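Local atomic coordinates of DUF2235 domain-containing protein (Pseudomonas aeruginosa, PDB entry 4O5P), a protein that is a type VI secretion phospholipase effector, Tle1, with a catalytic region of the alpha/beta-hydrolase clan, and probably hydrolyses membrane phospholipids of target cells. Residues A[697-702]-A[781-786]. Numbering follows the deposited sequence.
Sequences LSVLAT and DKVEQI
V699 and T702 meet V783 and I786 in a buried, mainly apolar strand-to-helix contact, where helix 779-787 packs against strand 697-702 of an antiparallel sheet in the C-terminal region of Tle1, at the point where the strand turns a corner at L700. Strand 697-699 and helical segment 781-786 run almost parallel, with their axes 11° apart and 9.2 Å from each other at closest approach. A classic beta bulge interrupts the strand: L700 and A701 both sit opposite V611 of the neighbouring strand 609-614, and V699 before the bulge and T702 after it both point toward the helix.

V699 and I786 approach tip to tip. With CG1 anti to the carbonyl carbon (chi1 -64°), I786 carries CD1 to 3.7 Å from CG1 of V699. The other methyl of V699, CG2, lies 4.1 Å from CG2 of V783 and also brushes CB of K782, whose chain bends at chi2 and leads away from V699; its NZ is hydrogen-bonded to the backbone oxygen of N771. L772 of helix 767-772 packs against I786 as well.

T702 straddles two helix residues one turn apart. Its methyl CG2 lies 3.6 Å from CG2 of I786, while OG1 comes within 3.6 Å of CG1 of V783. That hydroxyl is hydrogen-bonded to OG1 of T610 and to a water, 2.8 Å from OG1 of T702, which in turn donates to the carbonyl oxygen of V783.

Sheet and helix are therefore joined by branched aliphatic groups, and at the threonine end a single water links the T702 hydroxyl to the V783 carbonyl oxygen, adding to the T610 bond.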
loop_
_atom_site.group_PDB
_atom_site.type_symbol
_atom_site.label_atom_id
_atom_site.label_comp_id
_atom_site.label_asym_id
_atom_site.label_seq_id
_atom_site.Cartn_x
_atom_site.Cartn_y
_atom_site.Cartn_z
ATOM N N LEU A 697 -2.269 20.694 4.796
ATOM C CA LEU A 697 -1.165 20.053 5.477
ATOM C C LEU A 697 -0.009 21.019 5.611
ATOM O O LEU A 697 0.152 21.928 4.788
ATOM C CB LEU A 697 -0.693 18.826 4.703
ATOM C CG LEU A 697 -1.664 17.678 4.458
ATOM C CD1 LEU A 697 -0.982 16.647 3.570
ATOM C CD2 LEU A 697 -2.064 17.052 5.781
ATOM N N SER A 698 0.788 20.811 6.658
ATOM C CA SER A 698 2.000 21.582 6.885
ATOM C C SER A 698 3.139 20.589 6.912
ATOM O O SER A 698 3.050 19.578 7.611
ATOM C CB SER A 698 1.916 22.302 8.228
ATOM O OG SER A 698 3.162 22.857 8.600
ATOM N N VAL A 699 4.212 20.857 6.174
ATOM C CA VAL A 699 5.321 19.903 6.154
ATOM C C VAL A 699 6.090 20.011 7.457
ATOM O O VAL A 699 6.573 21.085 7.811
ATOM C CB VAL A 699 6.284 20.129 4.974
ATOM C CG1 VAL A 699 7.421 19.127 5.043
ATOM C CG2 VAL A 699 5.546 20.008 3.642
ATOM N N LEU A 700 6.198 18.896 8.173
ATOM C CA LEU A 700 6.929 18.878 9.435
ATOM C C LEU A 700 8.344 18.396 9.164
ATOM O O LEU A 700 9.314 18.899 9.739
ATOM C CB LEU A 700 6.237 17.933 10.421
ATOM C CG LEU A 700 6.683 17.918 11.873
ATOM C CD1 LEU A 700 6.532 19.307 12.505
ATOM C CD2 LEU A 700 5.868 16.872 12.632
ATOM N N ALA A 701 8.443 17.403 8.282
ATOM C CA ALA A 701 9.738 16.830 7.941
ATOM C C ALA A 701 9.707 16.242 6.532
ATOM O O ALA A 701 8.730 15.613 6.130
ATOM C CB ALA A 701 10.126 15.766 8.952
ATOM N N THR A 702 10.781 16.447 5.783
ATOM C CA THR A 702 10.868 15.921 4.430
ATOM C C THR A 702 12.318 16.004 3.978
ATOM O O THR A 702 13.099 16.780 4.547
ATOM C CB THR A 702 9.979 16.707 3.451
ATOM O OG1 THR A 702 9.910 16.013 2.202
ATOM C CG2 THR A 702 10.525 18.095 3.218
ATOM N N ASP A 781 3.802 20.333 -3.901
ATOM C CA ASP A 781 4.496 21.561 -4.286
ATOM C C ASP A 781 5.473 22.035 -3.196
ATOM O O ASP A 781 6.630 22.380 -3.489
ATOM C CB ASP A 781 3.473 22.674 -4.543
ATOM C CG ASP A 781 2.548 22.389 -5.723
ATOM O OD1 ASP A 781 2.546 21.264 -6.279
ATOM O OD2 ASP A 781 1.785 23.316 -6.081
ATOM N N LYS A 782 4.995 22.074 -1.947
ATOM C CA LYS A 782 5.832 22.416 -0.791
ATOM C C LYS A 782 6.958 21.402 -0.555
ATOM O O LYS A 782 8.081 21.776 -0.193
ATOM C CB LYS A 782 4.975 22.520 0.489
ATOM C CG LYS A 782 3.932 23.636 0.476
ATOM C CD LYS A 782 4.576 25.031 0.487
ATOM C CE LYS A 782 3.513 26.128 0.442
ATOM N NZ LYS A 782 4.089 27.483 0.622
ATOM N N VAL A 783 6.656 20.116 -0.731
ATOM C CA VAL A 783 7.658 19.075 -0.536
ATOM C C VAL A 783 8.766 19.267 -1.572
ATOM O O VAL A 783 9.960 19.247 -1.232
ATOM C CB VAL A 783 7.052 17.648 -0.625
ATOM C CG1 VAL A 783 8.145 16.617 -0.870
ATOM C CG2 VAL A 783 6.266 17.301 0.651
ATOM N N GLU A 784 8.369 19.492 -2.824
ATOM C CA GLU A 784 9.345 19.773 -3.894
ATOM C C GLU A 784 10.178 21.007 -3.554
ATOM O O GLU A 784 11.410 20.976 -3.636
ATOM C CB GLU A 784 8.634 19.979 -5.236
ATOM C CG GLU A 784 9.481 19.684 -6.480
ATOM C CD GLU A 784 10.522 20.753 -6.778
ATOM O OE1 GLU A 784 11.455 20.479 -7.579
ATOM O OE2 GLU A 784 10.405 21.872 -6.224
ATOM N N GLN A 785 9.505 22.088 -3.169
ATOM C CA GLN A 785 10.179 23.352 -2.879
ATOM C C GLN A 785 11.205 23.214 -1.758
ATOM O O GLN A 785 12.312 23.783 -1.818
ATOM C CB GLN A 785 9.148 24.433 -2.530
ATOM C CG GLN A 785 9.773 25.764 -2.102
ATOM C CD GLN A 785 8.752 26.852 -1.873
ATOM O OE1 GLN A 785 7.536 26.612 -1.920
ATOM N NE2 GLN A 785 9.233 28.063 -1.624
ATOM N N ILE A 786 10.852 22.444 -0.735
ATOM C CA ILE A 786 11.761 22.259 0.385
ATOM C C ILE A 786 12.943 21.419 -0.072
ATOM O O ILE A 786 14.093 21.725 0.257
ATOM C CB ILE A 786 11.052 21.601 1.572
ATOM C CG1 ILE A 786 9.961 22.526 2.101
ATOM C CG2 ILE A 786 12.038 21.265 2.675
ATOM C CD1 ILE A 786 9.010 21.839 3.054
HETATM O O HOH W 1 11.213 17.156 0.041
#